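Local coordinates for SusD superfamily protein (Bacteroides thetaiotaomicron VPI-5482, PDB 3HDX) that probably binds polysaccharide at the outer membrane of this gut bacterium, as a SusD homologue involved in carbohydrate uptake, at residues A[148-152]-A[153-157]; A[168-171]-A[172-176]; A[458-462]-A[463-467]; A[470-473]-A[474-477]. One frame throughout, in Å; residues are numbered along the deposited sequence.

Contact 1. Residues A[148-152]-A[153-157]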
loop_
_atom_site.group_PDB
_atom_site.type_symbol
_atom_site.label_atom_id
_atom_site.label_comp_id
_atom_site.label_asym_id
_atom_site.label_seq_id
_atom_site.Cartn_x
_atom_site.Cartn_y
_atom_site.Cartn_z
ATOM N N PRO A 148 -14.416 22.089 7.383
ATOM C CA PRO A 148 -14.826 20.797 7.839
ATOM C C PRO A 148 -14.125 19.665 7.049
ATOM O O PRO A 148 -13.397 19.876 6.070
ATOM C CB PRO A 148 -16.325 20.812 7.581
ATOM C CG PRO A 148 -16.435 21.635 6.330
ATOM C CD PRO A 148 -15.426 22.691 6.479
ATOM N N ARG A 149 -14.379 18.465 7.505
ATOM C CA ARG A 149 -14.029 17.272 6.741
ATOM C C ARG A 149 -14.852 17.321 5.448
ATOM O O ARG A 149 -16.041 17.722 5.449
ATOM C CB ARG A 149 -14.349 16.023 7.563
ATOM C CG ARG A 149 -13.532 15.950 8.842
ATOM C CD ARG A 149 -13.995 14.883 9.781
ATOM N NE ARG A 149 -13.734 13.561 9.224
ATOM C CZ ARG A 149 -14.207 12.423 9.700
ATOM N NH1 ARG A 149 -15.000 12.393 10.787
ATOM N NH2 ARG A 149 -13.934 11.304 9.043
ATOM N N THR A 150 -14.214 16.958 4.347
ATOM C CA THR A 150 -14.849 16.934 3.023
ATOM C C THR A 150 -15.311 15.516 2.738
ATOM O O THR A 150 -14.614 14.565 3.085
ATOM C CB THR A 150 -13.846 17.403 1.942
ATOM O OG1 THR A 150 -13.307 18.684 2.322
ATOM C CG2 THR A 150 -14.510 17.490 0.530
ATOM N N ASP A 151 -16.468 15.397 2.090
ATOM C CA ASP A 151 -17.000 14.100 1.706
ATOM C C ASP A 151 -15.907 13.259 0.996
ATOM O O ASP A 151 -15.218 13.752 0.095
ATOM C CB ASP A 151 -18.178 14.279 0.757
ATOM C CG ASP A 151 -18.842 13.006 0.464
ATOM O OD1 ASP A 151 -19.659 12.553 1.274
ATOM O OD2 ASP A 151 -18.540 12.435 -0.579
ATOM N N ALA A 152 -15.750 12.016 1.426
ATOM C CA ALA A 152 -14.737 11.107 0.864
ATOM C C ALA A 152 -14.852 11.020 -0.650
ATOM O O ALA A 152 -13.827 10.989 -1.314
ATOM C CB ALA A 152 -14.866 9.720 1.474
ATOM N N GLN A 153 -16.077 10.951 -1.199
ATOM C CA GLN A 153 -16.258 10.878 -2.661
ATOM C C GLN A 153 -15.643 12.089 -3.358
ATOM O O GLN A 153 -14.991 11.960 -4.412
ATOM C CB GLN A 153 -17.728 10.748 -3.034
ATOM C CG GLN A 153 -17.969 10.436 -4.493
ATOM C CD GLN A 153 -19.422 10.154 -4.783
ATOM O OE1 GLN A 153 -20.301 10.345 -3.937
ATOM N NE2 GLN A 153 -19.684 9.712 -5.983
ATOM N N THR A 154 -15.836 13.273 -2.768
ATOM C CA THR A 154 -15.274 14.515 -3.324
ATOM C C THR A 154 -13.743 14.483 -3.305
ATOM O O THR A 154 -13.082 14.899 -4.263
ATOM C CB THR A 154 -15.825 15.723 -2.565
ATOM O OG1 THR A 154 -17.265 15.662 -2.652
ATOM C CG2 THR A 154 -15.297 17.030 -3.120
ATOM N N VAL A 155 -13.184 13.969 -2.206
ATOM C CA VAL A 155 -11.733 13.870 -2.078
ATOM C C VAL A 155 -11.188 12.887 -3.131
ATOM O O VAL A 155 -10.176 13.154 -3.795
ATOM C CB VAL A 155 -11.318 13.458 -0.647
ATOM C CG1 VAL A 155 -9.840 13.276 -0.572
ATOM C CG2 VAL A 155 -11.823 14.475 0.399
ATOM N N LEU A 156 -11.855 11.752 -3.299
ATOM C CA LEU A 156 -11.385 10.770 -4.288
ATOM C C LEU A 156 -11.526 11.310 -5.706
ATOM O O LEU A 156 -10.680 11.038 -6.565
ATOM C CB LEU A 156 -12.120 9.441 -4.082
ATOM C CG LEU A 156 -11.778 8.748 -2.758
ATOM C CD1 LEU A 156 -12.569 7.433 -2.646
ATOM C CD2 LEU A 156 -10.268 8.483 -2.597
ATOM N N SER A 157 -12.581 12.078 -5.990
ATOM C CA SER A 157 -12.699 12.686 -7.326
ATOM C C SER A 157 -11.545 13.670 -7.598
ATOM O O SER A 157 -11.011 13.719 -8.713
ATOM C CB SER A 157 -14.021 13.441 -7.504
ATOM O OG SER A 157 -15.109 12.568 -7.528
HETATM O O HOH W 1 -20.799 10.746 -1.095
#
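Asp151 turns its side chain forward onto the start of helix 152-169 and caps its N terminus: it is the N-cap residue, and its carboxylate oxygen OD2 accepts from Gln153 N at 2.9 Å, a weak bond because the N-H points well off the line (127°). With CG anti to the backbone N (chi1 -173°), the carboxylate is carried beside its own carbonyl and over the helix start. Gln153 sends its extended chain out the same way, alongside Asp151, the carboxylate and amide planes turned 46° apart. One water ties their ends together, donating to Asp151 OD2 and to Gln153 OE1. Both side chains were modelled in two conformers, and the capping bond, the plane angle and the water bridge belong to this one. The negative group at this end probably gains from the partial positive charge of the helix N terminus. A second pair packs at the same turn: Thr150 and Thr154 cross at about a right angle, methyl against methyl, CG2 to CG2 at 3.8 Å, while the hydroxyl of Thr150 is engaged by Leu134 N. Val155 lays CG2 against the backbone just before the helix, 3.5 Å from Asp151 O, and also packs on Tyr122 and Val126 of helix 104-129, so the new helix is seated on the preceding one. Asp131 OD1 accepts from Ala152 N, giving that first-turn amide a partner in the loop after helix 104-129. Regular helical bonding then takes over: Val155 N donates to Asp151 O at 3.1 Å, and Leu156 N to Ala152 O at 2.9 Å.

Contact 2. Residues A[168-171]-A[172-176]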
loop_
_atom_site.group_PDB
_atom_site.type_symbol
_atom_site.label_atom_id
_atom_site.label_comp_id
_atom_site.label_asym_id
_atom_site.label_seq_id
_atom_site.Cartn_x
_atom_site.Cartn_y
_atom_site.Cartn_z
ATOM N N GLU A 168 -0.016 12.517 -17.579
ATOM C CA GLU A 168 0.404 13.155 -18.840
ATOM C C GLU A 168 1.913 13.442 -18.862
ATOM O O GLU A 168 2.534 13.409 -19.940
ATOM C CB GLU A 168 -0.468 14.378 -19.153
ATOM C CG GLU A 168 -1.886 13.938 -19.497
ATOM C CD GLU A 168 -1.888 12.987 -20.702
ATOM O OE1 GLU A 168 -1.614 13.478 -21.837
ATOM O OE2 GLU A 168 -2.115 11.746 -20.524
ATOM N N ASP A 169 2.505 13.692 -17.692
ATOM C CA ASP A 169 3.940 14.011 -17.564
ATOM C C ASP A 169 4.823 12.972 -16.888
ATOM O O ASP A 169 6.045 13.082 -16.986
ATOM C CB ASP A 169 4.128 15.371 -16.876
ATOM C CG ASP A 169 3.634 16.528 -17.717
ATOM O OD1 ASP A 169 3.862 16.506 -18.930
ATOM O OD2 ASP A 169 3.055 17.480 -17.152
ATOM N N LEU A 170 4.250 11.947 -16.248
ATOM C CA LEU A 170 5.058 10.912 -15.616
ATOM C C LEU A 170 5.567 9.945 -16.676
ATOM O O LEU A 170 4.750 9.406 -17.430
ATOM C CB LEU A 170 4.266 10.088 -14.596
ATOM C CG LEU A 170 3.861 10.782 -13.303
ATOM C CD1 LEU A 170 2.708 9.956 -12.624
ATOM C CD2 LEU A 170 5.087 10.999 -12.395
ATOM N N PRO A 171 6.893 9.753 -16.737
ATOM C CA PRO A 171 7.422 8.767 -17.660
ATOM C C PRO A 171 7.357 7.351 -17.057
ATOM O O PRO A 171 7.036 7.166 -15.875
ATOM C CB PRO A 171 8.874 9.228 -17.833
ATOM C CG PRO A 171 9.240 9.665 -16.429
ATOM C CD PRO A 171 7.960 10.320 -15.888
ATOM N N TYR A 172 7.588 6.356 -17.901
ATOM C CA TYR A 172 7.767 4.966 -17.451
ATOM C C TYR A 172 9.113 4.836 -16.711
ATOM O O TYR A 172 9.173 4.220 -15.644
ATOM C CB TYR A 172 7.676 3.982 -18.592
ATOM C CG TYR A 172 6.299 3.917 -19.186
ATOM C CD1 TYR A 172 5.240 3.399 -18.449
ATOM C CD2 TYR A 172 6.030 4.306 -20.501
ATOM C CE1 TYR A 172 3.979 3.304 -18.971
ATOM C CE2 TYR A 172 4.755 4.205 -21.021
ATOM C CZ TYR A 172 3.716 3.693 -20.249
ATOM O OH TYR A 172 2.435 3.582 -20.763
ATOM N N GLN A 173 10.179 5.400 -17.314
ATOM C CA GLN A 173 11.528 5.414 -16.728
ATOM C C GLN A 173 12.099 6.816 -16.833
ATOM O O GLN A 173 11.745 7.567 -17.764
ATOM C CB GLN A 173 12.427 4.376 -17.397
ATOM C CG GLN A 173 11.939 2.969 -17.125
ATOM C CD GLN A 173 12.911 1.890 -17.471
ATOM O OE1 GLN A 173 14.079 1.968 -17.143
ATOM N NE2 GLN A 173 12.417 0.827 -18.088
ATOM N N TYR A 174 13.000 7.136 -15.912
ATOM C CA TYR A 174 13.573 8.485 -15.790
ATOM C C TYR A 174 14.992 8.576 -16.322
ATOM O O TYR A 174 15.864 7.891 -15.845
ATOM C CB TYR A 174 13.566 8.910 -14.331
ATOM C CG TYR A 174 12.181 9.219 -13.800
ATOM C CD1 TYR A 174 11.361 8.238 -13.268
ATOM C CD2 TYR A 174 11.689 10.532 -13.837
ATOM C CE1 TYR A 174 10.075 8.568 -12.794
ATOM C CE2 TYR A 174 10.431 10.853 -13.381
ATOM C CZ TYR A 174 9.630 9.853 -12.839
ATOM O OH TYR A 174 8.387 10.218 -12.383
ATOM N N GLY A 175 15.187 9.494 -17.263
ATOM C CA GLY A 175 16.478 9.812 -17.816
ATOM C C GLY A 175 16.996 8.853 -18.858
ATOM O O GLY A 175 16.483 7.751 -19.039
ATOM N N THR A 176 18.054 9.294 -19.538
ATOM C CA THR A 176 18.787 8.476 -20.497
ATOM C C THR A 176 20.245 8.646 -20.176
ATOM O O THR A 176 20.622 9.524 -19.390
ATOM C CB THR A 176 18.558 8.898 -21.965
ATOM O OG1 THR A 176 19.050 10.224 -22.174
ATOM C CG2 THR A 176 17.077 8.793 -22.327
#
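The ring of Tyr174 has Pro171 on one face: CG of the proline stands over the ring centre in a CH-pi contact, 3.5 Å from the centroid and 13° off the normal. The two side chains cross at about a right angle, with Pro171 CG 3.5 Å from Tyr174 CE2. The neighbouring CD lies near the phenol end, 3.5 Å from Tyr174 CZ. Tyr109 of helix 104-129 meets the tyrosine edge-to-face, and the ring of Tyr181 also joins it, with planes about 40° apart. CG of Tyr174 lies anti to the carbonyl carbon (chi1 -72°), which swings the ring back along the chain over the proline. At its far end the hydroxyl rests against the methyl CD2 of Leu170, 3.4 Å from Tyr174 OH, and is hydrogen-bonded to Phe194 O. With an alanine here, Pro171 CG would probably lose the ring face it rests on and Phe194 O its hydroxyl partner. Pro171 CB also packs against the backbone, 3.3 Å from Gln173 O. Tyr172 goes a different way, its CB leaving Pro171 and its ring making a cation-pi contact with Lys196, whose ammonium is also bonded to Leu170 O. Two tyrosines close together in the chain thus serve different neighbours, Tyr174 helix 104-129 and Tyr172 helices 196-209 and 213-226. The arrangement is a proline-aromatic CH-pi contact in the loop that follows helix 152-169 in this largely helical SusD-family fold.

Contact 3. Residues A[458-462]-A[463-467]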
loop_
_atom_site.group_PDB
_atom_site.type_symbol
_atom_site.label_atom_id
_atom_site.label_comp_id
_atom_site.label_asym_id
_atom_site.label_seq_id
_atom_site.Cartn_x
_atom_site.Cartn_y
_atom_site.Cartn_z
ATOM N N TRP A 458 -11.047 4.818 11.178
ATOM C CA TRP A 458 -10.390 5.178 12.430
ATOM C C TRP A 458 -11.022 6.425 12.999
ATOM O O TRP A 458 -11.542 7.286 12.271
ATOM C CB TRP A 458 -8.879 5.436 12.235
ATOM C CG TRP A 458 -8.128 4.179 12.134
ATOM C CD1 TRP A 458 -8.156 3.273 11.086
ATOM C CD2 TRP A 458 -7.215 3.656 13.103
ATOM N NE1 TRP A 458 -7.307 2.223 11.371
ATOM C CE2 TRP A 458 -6.701 2.437 12.586
ATOM C CE3 TRP A 458 -6.761 4.113 14.363
ATOM C CZ2 TRP A 458 -5.794 1.627 13.313
ATOM C CZ3 TRP A 458 -5.833 3.330 15.058
ATOM C CH2 TRP A 458 -5.365 2.098 14.534
ATOM N N PRO A 459 -10.979 6.564 14.332
ATOM C CA PRO A 459 -11.400 7.839 14.904
ATOM C C PRO A 459 -10.432 8.965 14.482
ATOM O O PRO A 459 -9.290 8.693 14.136
ATOM C CB PRO A 459 -11.283 7.595 16.408
ATOM C CG PRO A 459 -10.471 6.450 16.593
ATOM C CD PRO A 459 -10.501 5.637 15.362
ATOM N N VAL A 460 -10.947 10.196 14.467
ATOM C CA VAL A 460 -10.148 11.395 14.341
ATOM C C VAL A 460 -9.516 11.663 15.727
ATOM O O VAL A 460 -10.169 11.539 16.757
ATOM C CB VAL A 460 -11.009 12.599 13.862
ATOM C CG1 VAL A 460 -10.185 13.907 13.787
ATOM C CG2 VAL A 460 -11.632 12.277 12.513
ATOM N N SER A 461 -8.235 11.993 15.748
ATOM C CA SER A 461 -7.555 12.279 17.014
ATOM C C SER A 461 -8.236 13.463 17.707
ATOM O O SER A 461 -8.564 14.474 17.077
ATOM C CB SER A 461 -6.084 12.612 16.797
ATOM O OG SER A 461 -5.525 13.154 18.006
ATOM N N GLU A 462 -8.456 13.322 19.011
ATOM C CA GLU A 462 -9.088 14.413 19.776
ATOM C C GLU A 462 -8.236 15.691 19.771
ATOM O O GLU A 462 -8.789 16.791 19.791
ATOM C CB GLU A 462 -9.533 13.923 21.165
ATOM C CG GLU A 462 -10.788 12.905 21.086
ATOM C CD GLU A 462 -12.157 13.495 20.574
ATOM O OE1 GLU A 462 -12.344 14.738 20.695
ATOM O OE2 GLU A 462 -13.068 12.721 20.072
ATOM N N ASP A 463 -6.916 15.553 19.619
ATOM C CA ASP A 463 -6.008 16.716 19.478
ATOM C C ASP A 463 -6.362 17.544 18.232
ATOM O O ASP A 463 -6.389 18.781 18.289
ATOM C CB ASP A 463 -4.529 16.296 19.399
ATOM C CG ASP A 463 -4.011 15.651 20.708
ATOM O OD1 ASP A 463 -4.623 15.869 21.782
ATOM O OD2 ASP A 463 -2.980 14.929 20.637
ATOM N N ILE A 464 -6.695 16.856 17.146
ATOM C CA ILE A 464 -7.094 17.514 15.885
ATOM C C ILE A 464 -8.413 18.283 16.080
ATOM O O ILE A 464 -8.538 19.452 15.650
ATOM C CB ILE A 464 -7.202 16.465 14.703
ATOM C CG1 ILE A 464 -5.835 15.835 14.330
ATOM C CG2 ILE A 464 -7.855 17.093 13.482
ATOM C CD1 ILE A 464 -4.827 16.741 13.716
ATOM N N ILE A 465 -9.387 17.660 16.730
ATOM C CA ILE A 465 -10.713 18.259 16.936
ATOM C C ILE A 465 -10.634 19.469 17.865
ATOM O O ILE A 465 -11.294 20.479 17.621
ATOM C CB ILE A 465 -11.707 17.230 17.475
ATOM C CG1 ILE A 465 -12.004 16.203 16.353
ATOM C CG2 ILE A 465 -13.034 17.871 17.943
ATOM C CD1 ILE A 465 -12.699 15.033 16.820
ATOM N N THR A 466 -9.837 19.347 18.919
ATOM C CA THR A 466 -9.633 20.490 19.841
ATOM C C THR A 466 -9.067 21.736 19.133
ATOM O O THR A 466 -9.585 22.858 19.330
ATOM C CB THR A 466 -8.792 20.055 21.061
ATOM O OG1 THR A 466 -9.568 19.094 21.791
ATOM C CG2 THR A 466 -8.445 21.266 21.985
ATOM N N ALA A 467 -8.078 21.519 18.275
ATOM C CA ALA A 467 -7.391 22.579 17.542
ATOM C C ALA A 467 -8.179 23.156 16.358
ATOM O O ALA A 467 -7.935 24.302 15.975
ATOM C CB ALA A 467 -6.017 22.081 17.065
HETATM O O HOH W 2 -2.721 13.159 18.622
HETATM O O HOH W 3 -11.548 17.249 21.295
#
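The chain passes from an extended run at Val460 and Ser461 into helix 462-467, with Ser461 as its N-cap and Thr466 N donating to Glu462 O at 2.9 Å, a well-aligned bond (166°). The serine hydroxyl does the capping: OG, anti to the backbone N (chi1 168°), accepts from Asp463 N at 3.2 Å. A water joins the same OG to Asp463 OD2, to which it donates, so the cap and the carboxylate are linked through solvent. The carbonyl of Ser461 takes two more amides, Ile464 N and Ile465 N, both weakly. With an alanine in place of Ser461, Asp463 N would probably lose its capping acceptor and the bridging water one of its partners. Next to Ser461, Val460 meets two isoleucines, crossing each at about a right angle: one methyl, CG1, touches both, 3.9 Å from Ile465 CG1 and 4.0 Å from Ile464 CG2. These three branched side chains pack together at the first turn, and Ile464 goes on to touch Trp75. On the outer side Glu462 bends at chi2 (-66°), folding its carboxylate across Ile465, with Glu462 OE1 3.9 Å from Ile465 CD1. The other oxygen, OE2, receives Gln473 NE2 from the C-terminal tail, which ties the start of the helix to that tail. The carboxylate thus has partners at both oxygens, since Glu462 OE1 accepts from a second water at 2.7 Å, and that water takes the hydroxyl hydrogen of Thr466 OG1.

Contact 4. Residues A[470-473]-A[474-477]; sequences QIEQ and NEFW
An Asx turn at Asn474 opens the short 3-10 segment 475-477 near the C terminus, and Gln473 braces the residue that makes it. The side chain of Gln473 bends at chi2 (56°), folding its amide against the backbone, where OE1 meets Asn474 N in a hydrogen bond of 2.8 Å. The bond is bent (N-H...O 142°), and the donor approaches from the flank of the C=O, well off its axis. OE1 is gripped twice, also accepting from Val460 N, while the other end of the amide is held by helix 462-467, which fixes its rotation. The two amide side chains cross at a slant, their planes 34° apart. Asn474 points CB away from Gln473, and its OD1 accepts from Phe476 N at 2.9 Å to close the turn; ND2 donates to Gly454 O. Further on, Phe476 CD2 stands 3.5 Å above the plane of the Trp477 ring, over its centre, and the indole NE1 is bonded to Tyr457 O. At the surface two carboxylates approach one another, probably tolerated because Lys478 NZ makes a salt bridge to each: in this conformer of Glu472, its OE2 lies 4.2 Å from Glu475 OE1.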
loop_
_atom_site.group_PDB
_atom_site.type_symbol
_atom_site.label_atom_id
_atom_site.label_comp_id
_atom_site.label_asym_id
_atom_site.label_seq_id
_atom_site.Cartn_x
_atom_site.Cartn_y
_atom_site.Cartn_z
ATOM N N GLN A 470 -14.131 22.974 13.328
ATOM C CA GLN A 470 -15.053 22.515 12.275
ATOM C C GLN A 470 -14.904 21.027 11.983
ATOM O O GLN A 470 -15.722 20.506 11.243
ATOM C CB GLN A 470 -14.850 23.295 10.976
ATOM C CG GLN A 470 -15.187 24.793 11.109
ATOM C CD GLN A 470 -15.568 25.368 9.754
ATOM O OE1 GLN A 470 -16.560 24.945 9.137
ATOM N NE2 GLN A 470 -14.794 26.294 9.285
ATOM N N ILE A 471 -13.875 20.373 12.550
ATOM C CA ILE A 471 -13.620 18.937 12.329
ATOM C C ILE A 471 -14.469 18.129 13.298
ATOM O O ILE A 471 -14.323 18.277 14.506
ATOM C CB ILE A 471 -12.145 18.588 12.563
ATOM C CG1 ILE A 471 -11.260 19.368 11.589
ATOM C CG2 ILE A 471 -11.872 17.069 12.379
ATOM C CD1 ILE A 471 -11.576 19.056 10.151
ATOM N N GLU A 472 -15.356 17.290 12.765
ATOM C CA GLU A 472 -16.290 16.461 13.543
ATOM C C GLU A 472 -15.770 15.031 13.660
ATOM O O GLU A 472 -15.205 14.473 12.723
ATOM C CB GLU A 472 -17.673 16.439 12.859
ATOM C CG GLU A 472 -18.810 15.753 13.655
ATOM C CD GLU A 472 -20.094 15.559 12.843
ATOM O OE1 GLU A 472 -20.073 15.713 11.591
ATOM O OE2 GLU A 472 -21.122 15.233 13.467
ATOM N N GLN A 473 -15.982 14.424 14.815
ATOM C CA GLN A 473 -15.583 13.055 15.007
ATOM C C GLN A 473 -16.476 12.142 14.170
ATOM O O GLN A 473 -17.633 12.468 13.861
ATOM C CB GLN A 473 -15.731 12.691 16.496
ATOM C CG GLN A 473 -15.311 11.282 16.896
ATOM C CD GLN A 473 -13.892 10.989 16.511
ATOM O OE1 GLN A 473 -13.627 10.503 15.384
ATOM N NE2 GLN A 473 -12.956 11.393 17.375
ATOM N N ASN A 474 -15.916 10.988 13.811
ATOM C CA ASN A 474 -16.689 9.905 13.185
ATOM C C ASN A 474 -17.746 9.461 14.195
ATOM O O ASN A 474 -17.401 9.083 15.318
ATOM C CB ASN A 474 -15.761 8.729 12.888
ATOM C CG ASN A 474 -16.459 7.493 12.187
ATOM O OD1 ASN A 474 -17.621 7.096 12.410
ATOM N ND2 ASN A 474 -15.671 6.853 11.357
ATOM N N GLU A 475 -19.001 9.444 13.754
ATOM C CA GLU A 475 -20.180 9.104 14.594
ATOM C C GLU A 475 -19.999 7.776 15.344
ATOM O O GLU A 475 -20.314 7.671 16.519
ATOM C CB GLU A 475 -21.445 9.007 13.713
ATOM C CG GLU A 475 -22.761 9.051 14.479
ATOM C CD GLU A 475 -22.987 10.385 15.209
ATOM O OE1 GLU A 475 -22.570 11.456 14.698
ATOM O OE2 GLU A 475 -23.568 10.365 16.308
ATOM N N PHE A 476 -19.406 6.796 14.682
ATOM C CA PHE A 476 -19.192 5.478 15.278
ATOM C C PHE A 476 -18.358 5.513 16.553
ATOM O O PHE A 476 -18.601 4.689 17.456
ATOM C CB PHE A 476 -18.496 4.531 14.269
ATOM C CG PHE A 476 -18.521 3.069 14.680
ATOM C CD1 PHE A 476 -19.583 2.245 14.305
ATOM C CD2 PHE A 476 -17.493 2.519 15.409
ATOM C CE1 PHE A 476 -19.600 0.890 14.664
ATOM C CE2 PHE A 476 -17.521 1.195 15.778
ATOM C CZ PHE A 476 -18.564 0.373 15.403
ATOM N N TRP A 477 -17.391 6.449 16.621
ATOM C CA TRP A 477 -16.420 6.554 17.702
ATOM C C TRP A 477 -16.730 7.658 18.719
ATOM O O TRP A 477 -15.922 7.887 19.622
ATOM C CB TRP A 477 -15.002 6.737 17.149
ATOM C CG TRP A 477 -14.623 5.643 16.177
ATOM C CD1 TRP A 477 -14.441 5.754 14.817
ATOM C CD2 TRP A 477 -14.414 4.265 16.491
ATOM N NE1 TRP A 477 -14.102 4.535 14.282
ATOM C CE2 TRP A 477 -14.070 3.606 15.284
ATOM C CE3 TRP A 477 -14.441 3.523 17.685
ATOM C CZ2 TRP A 477 -13.812 2.243 15.221
ATOM C CZ3 TRP A 477 -14.160 2.166 17.627
ATOM C CH2 TRP A 477 -13.842 1.539 16.394
#

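Overall arrangement
Along the chain the four contacts follow in series, none nested within or crossing another. All are local, each between directly adjoining segments, so none closes a long loop. Contact 1 starts helix 152-169 and contact 2 lies where that helix ends; their centres are 30 Å apart. Contacts 3 and 4 come at the far end of the sequence, with centres 8 Å apart: one starts helix 462-467, the other forms the tail after it. Arg149 of contact 1 bonds to Glu472 O of contact 4 and packs on Val460 of contact 3. The end of the chain is thus tied to the loop before helix 152-169, while contact 2 stands apart.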